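Local coordinates for protein esterase (Uncultured bacterium, PDB 5EGN) that probably hydrolyses carboxylic esters and the lactone ring of N-acyl-homoserine lactone quorum-sensing signals, as an alpha/beta-hydrolase-fold enzyme, at residues His26-Asn31 / Ser173-His178; Ile51-His56 / Met69-Asp74; Asp137-Phe142 / Ala167-Pro172. The protein carries 2 engineered substitutions. One frame throughout, in Å; residues are numbered along the deposited sequence.

Contact 1 of 3, residues His26-Asn31 / Ser173-His178; sequences HPFSTN and SNFPKH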
loop_
_atom_site.group_PDB
_atom_site.type_symbol
_atom_site.label_atom_id
_atom_site.label_comp_id
_atom_site.label_asym_id
_atom_site.label_seq_id
_atom_site.Cartn_x
_atom_site.Cartn_y
_atom_site.Cartn_z
ATOM N N HIS A 26 -10.170 0.340 -6.379
ATOM C CA HIS A 26 -8.929 0.414 -7.149
ATOM C C HIS A 26 -9.143 0.217 -8.653
ATOM O O HIS A 26 -10.143 -0.369 -9.063
ATOM C CB HIS A 26 -7.938 -0.630 -6.627
ATOM C CG HIS A 26 -8.315 -2.039 -6.960
ATOM N ND1 HIS A 26 -8.045 -2.614 -8.183
ATOM C CD2 HIS A 26 -8.948 -2.987 -6.229
ATOM C CE1 HIS A 26 -8.494 -3.856 -8.192
ATOM N NE2 HIS A 26 -9.046 -4.108 -7.019
ATOM N N PRO A 27 -8.195 0.699 -9.479
ATOM C CA PRO A 27 -8.277 0.488 -10.930
ATOM C C PRO A 27 -8.016 -0.959 -11.343
ATOM O O PRO A 27 -7.628 -1.786 -10.519
ATOM C CB PRO A 27 -7.183 1.409 -11.480
ATOM C CG PRO A 27 -6.212 1.529 -10.371
ATOM C CD PRO A 27 -7.046 1.550 -9.122
ATOM N N PHE A 28 -8.229 -1.243 -12.623
ATOM C CA PHE A 28 -8.094 -2.588 -13.170
ATOM C C PHE A 28 -6.655 -3.099 -13.073
ATOM O O PHE A 28 -5.707 -2.329 -13.227
ATOM C CB PHE A 28 -8.578 -2.599 -14.625
ATOM C CG PHE A 28 -8.872 -3.969 -15.163
ATOM C CD1 PHE A 28 -9.689 -4.846 -14.470
ATOM C CD2 PHE A 28 -8.352 -4.369 -16.382
ATOM C CE1 PHE A 28 -9.964 -6.105 -14.976
ATOM C CE2 PHE A 28 -8.623 -5.624 -16.894
ATOM C CZ PHE A 28 -9.431 -6.493 -16.188
ATOM N N SER A 29 -6.523 -4.396 -12.789
ATOM C CA SER A 29 -5.242 -5.112 -12.691
ATOM C C SER A 29 -4.434 -4.770 -11.437
ATOM O O SER A 29 -3.388 -5.371 -11.192
ATOM C CB SER A 29 -4.374 -4.858 -13.929
ATOM O OG SER A 29 -3.646 -3.651 -13.793
ATOM N N THR A 30 -4.913 -3.817 -10.644
ATOM C CA THR A 30 -4.226 -3.449 -9.410
ATOM C C THR A 30 -4.941 -4.035 -8.200
ATOM O O THR A 30 -5.662 -5.027 -8.315
ATOM C CB THR A 30 -4.134 -1.922 -9.243
ATOM O OG1 THR A 30 -5.433 -1.389 -8.956
ATOM C CG2 THR A 30 -3.594 -1.276 -10.508
ATOM N N ASN A 31 -4.730 -3.420 -7.041
ATOM C CA ASN A 31 -5.464 -3.775 -5.832
ATOM C C ASN A 31 -5.560 -2.597 -4.870
ATOM O O ASN A 31 -5.196 -1.473 -5.215
ATOM C CB ASN A 31 -4.822 -4.972 -5.129
ATOM C CG ASN A 31 -3.368 -4.737 -4.777
ATOM O OD1 ASN A 31 -3.051 -4.009 -3.836
ATOM N ND2 ASN A 31 -2.473 -5.370 -5.523
ATOM N N SER A 173 -0.238 -13.864 -9.123
ATOM C CA SER A 173 -0.752 -13.924 -7.763
ATOM C C SER A 173 -1.690 -12.754 -7.486
ATOM O O SER A 173 -2.616 -12.865 -6.687
ATOM C CB SER A 173 0.399 -13.926 -6.758
ATOM O OG SER A 173 1.509 -14.648 -7.261
ATOM N N ASN A 174 -1.437 -11.633 -8.152
ATOM C CA ASN A 174 -2.256 -10.440 -7.990
ATOM C C ASN A 174 -3.316 -10.333 -9.079
ATOM O O ASN A 174 -4.474 -10.017 -8.808
ATOM C CB ASN A 174 -1.374 -9.189 -7.993
ATOM C CG ASN A 174 -2.178 -7.905 -7.972
ATOM O OD1 ASN A 174 -2.691 -7.498 -6.932
ATOM N ND2 ASN A 174 -2.281 -7.252 -9.125
ATOM N N PHE A 175 -2.909 -10.607 -10.312
ATOM C CA PHE A 175 -3.791 -10.475 -11.460
ATOM C C PHE A 175 -3.480 -11.555 -12.485
ATOM O O PHE A 175 -2.625 -11.368 -13.349
ATOM C CB PHE A 175 -3.645 -9.084 -12.080
ATOM C CG PHE A 175 -4.585 -8.819 -13.219
ATOM C CD1 PHE A 175 -5.939 -8.646 -12.991
ATOM C CD2 PHE A 175 -4.111 -8.713 -14.516
ATOM C CE1 PHE A 175 -6.808 -8.392 -14.035
ATOM C CE2 PHE A 175 -4.974 -8.458 -15.565
ATOM C CZ PHE A 175 -6.325 -8.297 -15.324
ATOM N N PRO A 176 -4.170 -12.700 -12.385
ATOM C CA PRO A 176 -3.937 -13.802 -13.322
ATOM C C PRO A 176 -4.532 -13.514 -14.693
ATOM O O PRO A 176 -5.389 -12.643 -14.825
ATOM C CB PRO A 176 -4.637 -14.985 -12.653
ATOM C CG PRO A 176 -5.715 -14.370 -11.852
ATOM C CD PRO A 176 -5.205 -13.029 -11.392
ATOM N N LYS A 177 -4.076 -14.246 -15.701
ATOM C CA LYS A 177 -4.452 -13.985 -17.085
ATOM C C LYS A 177 -5.922 -14.288 -17.369
ATOM O O LYS A 177 -6.567 -13.611 -18.179
ATOM C CB LYS A 177 -3.561 -14.799 -18.019
ATOM C CG LYS A 177 -3.690 -14.423 -19.473
ATOM C CD LYS A 177 -3.560 -12.929 -19.682
ATOM C CE LYS A 177 -4.394 -12.516 -20.879
ATOM N NZ LYS A 177 -4.073 -13.322 -22.094
ATOM N N HIS A 178 -6.445 -15.305 -16.693
ATOM C CA HIS A 178 -7.815 -15.742 -16.924
ATOM C C HIS A 178 -8.827 -14.705 -16.447
ATOM O O HIS A 178 -9.948 -14.652 -16.943
ATOM C CB HIS A 178 -8.076 -17.084 -16.238
ATOM C CG HIS A 178 -8.346 -16.975 -14.768
ATOM N ND1 HIS A 178 -7.351 -17.061 -13.819
ATOM C CD2 HIS A 178 -9.504 -16.804 -14.087
ATOM C CE1 HIS A 178 -7.884 -16.937 -12.615
ATOM N NE2 HIS A 178 -9.187 -16.779 -12.750
#
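Phe175 meets the 26-31 loop with both a face and an edge of its ring. Ser29 CA lies over one face, 3.8 Å from the centroid of the Phe175 ring and 18° off its normal, the geometry of a CH-pi contact; Ser29 CB follows it onto the same ring. At its far end Phe175 turns its edge to the face of Phe28 in a T-shaped pair, with ring centroids 5.2 Å apart and planes at 79°. The nearest atoms of that pair are Phe28 CZ and Phe175 CZ, at 3.7 Å. With CG of Phe175 placed anti to its own backbone N (chi1 -176°), the ring is carried across to the loop, Ser29 over its face and Phe28 at its CZ end.

Asn174 supplies the polar half and uses both ends of its amide. Its OD1 accepts a hydrogen bond from Asn31 ND2 at 2.6 Å, the donor standing above the carbonyl plane. Its ND2 gives a weak bond, 3.0 Å long, to the backbone oxygen Ser29 O, and a further one to His168 O; bonds at both ends would limit the rotation of the amide. The loop itself is shaped by a type II turn from Pro27 to Thr30.

Here the loop leaving strand 21-25 meets the link from helix 159-168 and the start of helix 177-185, with Pro176 at its N-cap position. Phe180 of the latter helix packs on both Phe28 and Phe175, while Tyr138 of helix 138-146 touches Phe175.

Contact 2 of 3, residues Ile51-His56 / Met69-Asp74; sequences IDHRGH and MEHADD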
loop_
_atom_site.group_PDB
_atom_site.type_symbol
_atom_site.label_atom_id
_atom_site.label_comp_id
_atom_site.label_asym_id
_atom_site.label_seq_id
_atom_site.Cartn_x
_atom_site.Cartn_y
_atom_site.Cartn_z
ATOM N N ILE A 51 -11.283 -1.718 -1.052
ATOM C CA ILE A 51 -11.651 -3.063 -1.501
ATOM C C ILE A 51 -10.798 -3.627 -2.642
ATOM O O ILE A 51 -10.446 -2.918 -3.589
ATOM C CB ILE A 51 -13.140 -3.108 -1.935
ATOM C CG1 ILE A 51 -14.042 -2.788 -0.747
ATOM C CG2 ILE A 51 -13.518 -4.474 -2.486
ATOM C CD1 ILE A 51 -15.513 -2.735 -1.089
ATOM N N ASP A 52 -10.460 -4.909 -2.518
ATOM C CA ASP A 52 -9.915 -5.694 -3.617
ATOM C C ASP A 52 -11.052 -6.287 -4.445
ATOM O O ASP A 52 -11.834 -7.094 -3.942
ATOM C CB ASP A 52 -9.016 -6.811 -3.086
ATOM C CG ASP A 52 -7.631 -6.325 -2.719
ATOM O OD1 ASP A 52 -7.452 -5.103 -2.529
ATOM O OD2 ASP A 52 -6.719 -7.172 -2.622
ATOM N N HIS A 53 -11.148 -5.880 -5.707
ATOM C CA HIS A 53 -12.146 -6.442 -6.611
ATOM C C HIS A 53 -11.904 -7.934 -6.785
ATOM O O HIS A 53 -10.799 -8.419 -6.544
ATOM C CB HIS A 53 -12.102 -5.747 -7.973
ATOM C CG HIS A 53 -12.206 -4.256 -7.899
ATOM N ND1 HIS A 53 -12.887 -3.604 -6.894
ATOM C CD2 HIS A 53 -11.711 -3.288 -8.706
ATOM C CE1 HIS A 53 -12.808 -2.299 -7.086
ATOM N NE2 HIS A 53 -12.100 -2.081 -8.179
ATOM N N ARG A 54 -12.935 -8.663 -7.201
ATOM C CA ARG A 54 -12.768 -10.078 -7.499
ATOM C C ARG A 54 -11.814 -10.227 -8.678
ATOM O O ARG A 54 -11.864 -9.450 -9.631
ATOM C CB ARG A 54 -14.114 -10.744 -7.798
ATOM C CG ARG A 54 -14.883 -10.138 -8.959
ATOM C CD ARG A 54 -16.082 -10.996 -9.322
ATOM N NE ARG A 54 -16.971 -11.195 -8.181
ATOM C CZ ARG A 54 -18.034 -11.993 -8.189
ATOM N NH1 ARG A 54 -18.346 -12.675 -9.282
ATOM N NH2 ARG A 54 -18.785 -12.110 -7.103
ATOM N N GLY A 55 -10.930 -11.213 -8.599
ATOM C CA GLY A 55 -9.928 -11.408 -9.628
ATOM C C GLY A 55 -8.692 -10.558 -9.401
ATOM O O GLY A 55 -7.756 -10.586 -10.199
ATOM N N HIS A 56 -8.690 -9.800 -8.309
ATOM C CA HIS A 56 -7.580 -8.908 -8.000
ATOM C C HIS A 56 -7.042 -9.123 -6.592
ATOM O O HIS A 56 -7.800 -9.386 -5.659
ATOM C CB HIS A 56 -8.003 -7.445 -8.158
ATOM C CG HIS A 56 -8.410 -7.079 -9.551
ATOM N ND1 HIS A 56 -9.644 -7.399 -10.074
ATOM C CD2 HIS A 56 -7.745 -6.419 -10.529
ATOM C CE1 HIS A 56 -9.723 -6.951 -11.315
ATOM N NE2 HIS A 56 -8.584 -6.353 -11.615
ATOM N N MET A 69 -21.740 -5.086 -12.693
ATOM C CA MET A 69 -22.846 -5.297 -11.767
ATOM C C MET A 69 -22.446 -6.253 -10.644
ATOM O O MET A 69 -22.773 -6.031 -9.477
ATOM C CB MET A 69 -24.072 -5.839 -12.505
ATOM C CG MET A 69 -24.530 -4.991 -13.682
ATOM S SD MET A 69 -23.670 -5.396 -15.216
ATOM C CE MET A 69 -24.418 -4.224 -16.344
ATOM N N GLU A 70 -21.733 -7.315 -11.004
ATOM C CA GLU A 70 -21.270 -8.296 -10.027
ATOM C C GLU A 70 -20.236 -7.691 -9.072
ATOM O O GLU A 70 -20.253 -7.967 -7.866
ATOM C CB GLU A 70 -20.701 -9.524 -10.742
ATOM C CG GLU A 70 -21.785 -10.456 -11.286
ATOM C CD GLU A 70 -21.256 -11.453 -12.297
ATOM O OE1 GLU A 70 -20.659 -11.017 -13.305
ATOM O OE2 GLU A 70 -21.448 -12.672 -12.091
ATOM N N HIS A 71 -19.341 -6.870 -9.617
ATOM C CA HIS A 71 -18.397 -6.102 -8.808
ATOM C C HIS A 71 -19.141 -5.228 -7.802
ATOM O O HIS A 71 -18.804 -5.184 -6.607
ATOM C CB HIS A 71 -17.509 -5.227 -9.695
ATOM C CG HIS A 71 -16.366 -5.958 -10.329
ATOM N ND1 HIS A 71 -15.363 -6.552 -9.594
ATOM C CD2 HIS A 71 -16.053 -6.169 -11.630
ATOM C CE1 HIS A 71 -14.488 -7.106 -10.413
ATOM N NE2 HIS A 71 -14.885 -6.889 -11.654
ATOM N N ALA A 72 -20.157 -4.532 -8.304
ATOM C CA ALA A 72 -20.991 -3.672 -7.478
ATOM C C ALA A 72 -21.649 -4.467 -6.357
ATOM O O ALA A 72 -21.757 -3.986 -5.229
ATOM C CB ALA A 72 -22.042 -2.977 -8.328
ATOM N N ASP A 73 -22.077 -5.687 -6.666
ATOM C CA ASP A 73 -22.688 -6.546 -5.656
ATOM C C ASP A 73 -21.657 -6.964 -4.608
ATOM O O ASP A 73 -21.987 -7.084 -3.430
ATOM C CB ASP A 73 -23.332 -7.775 -6.299
ATOM C CG ASP A 73 -24.231 -8.538 -5.334
ATOM O OD1 ASP A 73 -24.516 -8.012 -4.238
ATOM O OD2 ASP A 73 -24.662 -9.661 -5.676
ATOM N N ASP A 74 -20.415 -7.182 -5.036
ATOM C CA ASP A 74 -19.332 -7.446 -4.085
ATOM C C ASP A 74 -19.183 -6.272 -3.113
ATOM O O ASP A 74 -19.094 -6.460 -1.886
ATOM C CB ASP A 74 -18.011 -7.707 -4.817
ATOM C CG ASP A 74 -18.037 -8.985 -5.639
ATOM O OD1 ASP A 74 -18.862 -9.871 -5.339
ATOM O OD2 ASP A 74 -17.221 -9.107 -6.577
HETATM O O HOH W 1 -15.539 -7.259 -7.167
#
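The guanidinium group of Arg54 has Glu70 CB over one face and the carboxylate of Asp74 at its edge. The His71 ring turns its edge to Arg54 N, and its CE1 approaches Arg54 CG at 3.4 Å. The rings of His53 and His71 meet obliquely, centroids 5.5 Å apart; the closest approach between these two residues is from His53 CB to His71 CE1, at 3.7 Å.

Arg54 grips Asp74 side-on. NE binds Asp74 OD2 at 2.6 Å and NH2 binds Asp74 OD1 at 2.9 Å, each oxygen offering its syn lone pair, with the guanidinium and carboxylate planes 28° apart. The bend at chi3 (57°) of Arg54 swings the head group onto the helix. A water accepts from Arg54 N at 3.0 Å, donates to Asp74 OD2, and lies 2.5 Å from His71 ND1.

The buried charge of Arg54 is thus matched mainly by Asp74, while Gly65 O takes a bond from NH1. Glu70, whose OE1 bonds Ser67 OG, adds charge at longer range through OE2, 4.2 Å from Arg54 NH1. Such pairing would be expected to favour ionised Asp74, and it ties the loop after strand 47-51 to helix 68-81 through charge and water together.

Contact 3 of 3, residues Asp137-Phe142 / Ala167-Pro172; sequences DYIGAF and AHFSVP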
loop_
_atom_site.group_PDB
_atom_site.type_symbol
_atom_site.label_atom_id
_atom_site.label_comp_id
_atom_site.label_asym_id
_atom_site.label_seq_id
_atom_site.Cartn_x
_atom_site.Cartn_y
_atom_site.Cartn_z
ATOM N N ASP A 137 -0.076 -10.040 -28.218
ATOM C CA ASP A 137 0.910 -9.997 -27.150
ATOM C C ASP A 137 0.325 -9.260 -25.955
ATOM O O ASP A 137 0.315 -8.036 -25.915
ATOM C CB ASP A 137 2.197 -9.322 -27.625
ATOM C CG ASP A 137 3.362 -9.560 -26.684
ATOM O OD1 ASP A 137 3.151 -10.154 -25.602
ATOM O OD2 ASP A 137 4.490 -9.148 -27.021
ATOM N N TYR A 138 -0.168 -10.020 -24.987
ATOM C CA TYR A 138 -0.867 -9.458 -23.836
ATOM C C TYR A 138 -0.014 -8.475 -23.031
ATOM O O TYR A 138 -0.371 -7.302 -22.887
ATOM C CB TYR A 138 -1.355 -10.582 -22.924
ATOM C CG TYR A 138 -1.727 -10.130 -21.530
ATOM C CD1 TYR A 138 -2.879 -9.392 -21.301
ATOM C CD2 TYR A 138 -0.928 -10.450 -20.439
ATOM C CE1 TYR A 138 -3.226 -8.982 -20.023
ATOM C CE2 TYR A 138 -1.262 -10.042 -19.160
ATOM C CZ TYR A 138 -2.411 -9.311 -18.959
ATOM O OH TYR A 138 -2.748 -8.910 -17.689
ATOM N N ILE A 139 1.108 -8.962 -22.510
ATOM C CA ILE A 139 1.976 -8.175 -21.638
ATOM C C ILE A 139 2.556 -6.958 -22.360
ATOM O O ILE A 139 2.631 -5.861 -21.796
ATOM C CB ILE A 139 3.115 -9.051 -21.083
ATOM C CG1 ILE A 139 2.543 -10.131 -20.159
ATOM C CG2 ILE A 139 4.138 -8.211 -20.335
ATOM C CD1 ILE A 139 3.503 -11.255 -19.850
ATOM N N GLY A 140 2.958 -7.157 -23.614
ATOM C CA GLY A 140 3.502 -6.084 -24.427
ATOM C C GLY A 140 2.481 -4.990 -24.675
ATOM O O GLY A 140 2.758 -3.807 -24.456
ATOM N N ALA A 141 1.295 -5.388 -25.128
ATOM C CA ALA A 141 0.203 -4.448 -25.355
ATOM C C ALA A 141 -0.154 -3.686 -24.082
ATOM O O ALA A 141 -0.358 -2.471 -24.120
ATOM C CB ALA A 141 -1.020 -5.173 -25.894
ATOM N N PHE A 142 -0.224 -4.398 -22.959
ATOM C CA PHE A 142 -0.572 -3.770 -21.686
ATOM C C PHE A 142 0.486 -2.751 -21.270
ATOM O O PHE A 142 0.156 -1.676 -20.773
ATOM C CB PHE A 142 -0.747 -4.821 -20.585
ATOM C CG PHE A 142 -1.755 -4.433 -19.530
ATOM C CD1 PHE A 142 -2.911 -5.177 -19.346
ATOM C CD2 PHE A 142 -1.550 -3.319 -18.733
ATOM C CE1 PHE A 142 -3.836 -4.817 -18.379
ATOM C CE2 PHE A 142 -2.470 -2.958 -17.768
ATOM C CZ PHE A 142 -3.614 -3.705 -17.591
ATOM N N ALA A 167 4.199 -4.030 -12.921
ATOM C CA ALA A 167 4.367 -5.207 -12.081
ATOM C C ALA A 167 3.025 -5.844 -11.728
ATOM O O ALA A 167 2.925 -7.064 -11.606
ATOM C CB ALA A 167 5.121 -4.842 -10.819
ATOM N N HIS A 168 2.000 -5.010 -11.568
ATOM C CA HIS A 168 0.679 -5.479 -11.148
ATOM C C HIS A 168 0.086 -6.568 -12.045
ATOM O O HIS A 168 -0.454 -7.556 -11.545
ATOM C CB HIS A 168 -0.297 -4.303 -11.072
ATOM C CG HIS A 168 -0.402 -3.689 -9.711
ATOM N ND1 HIS A 168 -0.837 -4.394 -8.609
ATOM C CD2 HIS A 168 -0.141 -2.434 -9.274
ATOM C CE1 HIS A 168 -0.833 -3.601 -7.552
ATOM N NE2 HIS A 168 -0.415 -2.407 -7.929
ATOM N N PHE A 169 0.178 -6.400 -13.362
ATOM C CA PHE A 169 -0.439 -7.362 -14.272
ATOM C C PHE A 169 0.520 -8.476 -14.681
ATOM O O PHE A 169 0.126 -9.414 -15.375
ATOM C CB PHE A 169 -0.985 -6.658 -15.521
ATOM C CG PHE A 169 0.073 -6.047 -16.401
ATOM C CD1 PHE A 169 0.707 -6.803 -17.374
ATOM C CD2 PHE A 169 0.404 -4.709 -16.281
ATOM C CE1 PHE A 169 1.669 -6.245 -18.188
ATOM C CE2 PHE A 169 1.362 -4.146 -17.099
ATOM C CZ PHE A 169 1.996 -4.915 -18.052
ATOM N N SER A 170 1.772 -8.372 -14.254
ATOM C CA SER A 170 2.766 -9.392 -14.566
ATOM C C SER A 170 2.865 -10.413 -13.441
ATOM O O SER A 170 3.540 -11.434 -13.573
ATOM C CB SER A 170 4.132 -8.752 -14.823
ATOM O OG SER A 170 4.089 -7.896 -15.951
ATOM N N VAL A 171 2.188 -10.133 -12.333
ATOM C CA VAL A 171 2.163 -11.051 -11.202
ATOM C C VAL A 171 0.833 -11.799 -11.152
ATOM O O VAL A 171 -0.197 -11.219 -10.805
ATOM C CB VAL A 171 2.395 -10.314 -9.868
ATOM C CG1 VAL A 171 2.290 -11.281 -8.699
ATOM C CG2 VAL A 171 3.753 -9.629 -9.874
ATOM N N PRO A 172 0.854 -13.094 -11.508
ATOM C CA PRO A 172 -0.347 -13.938 -11.543
ATOM C C PRO A 172 -1.021 -14.038 -10.181
ATOM O O PRO A 172 -2.227 -14.271 -10.102
ATOM C CB PRO A 172 0.195 -15.305 -11.980
ATOM C CG PRO A 172 1.480 -15.006 -12.664
ATOM C CD PRO A 172 2.054 -13.833 -11.935
#
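The rings of Phe142 and Phe169 form an offset stack, with centroids 4.2 Å apart and planes inclined at 23°. Their side chains run past one another in opposite directions, which brings CD2 of Phe142 over the rim of the Phe169 ring; Phe142 CD2 and Phe169 CD2 are 3.4 Å apart. Phe142 CB belongs to the same overlap: it sits over the Phe169 face, 3.9 Å from the centroid of that ring and 19° from its normal, as a CH-pi contact. Phe169 therefore meets the ring of Phe142 and the base of its side chain on one surface.

The CG of Phe169 lies between its backbone N and carbonyl carbon (chi1 66°), and from there the ring points into the 138-142 helix turn. Ile139 meets the outer part of that ring, where Ile139 CG2 lies 3.8 Å from Phe169 CE1. Tyr138 slides past Phe169 the opposite way, its OH 3.6 Å from Phe169 CB and Phe169 O near its ring plane. No hydrogen bond crosses the contact, so the join rests mainly on aromatic and aliphatic surfaces, with Ile139 O and Tyr138 OH also touching.

Beyond it, Tyr138 makes a cation-pi contact with Lys177, and His168 NE2 bonds to Tyr36 OH of the second subunit. Helices 138-146 and 159-168 belong to the insertion between strands 110-116 and 206-211, where alpha/beta hydrolases commonly carry their helical cap, or lid.

In the fold
Contact 1 lies between the other two, its centre 11 Å from that of contact 2 and 10 Å from that of contact 3. Contacts 2 and 3 do not touch: their centres are 20 Å apart and their nearest atoms about 7 Å. The junction with contact 2 is a probable hydrogen bond from His53 NE2 to His26 O (2.7 Å); that with contact 3 includes Asn31 ND2 packed against His168 CE1 (3.2 Å). The series thus runs from core loops to the helical insertion. His53 touches the putative nucleophile elbow around Ser93, and Phe28 lies near it, consistent with contacts 1 and 2 bordering the active site. Contacts 1 and 3 also touch the second subunit.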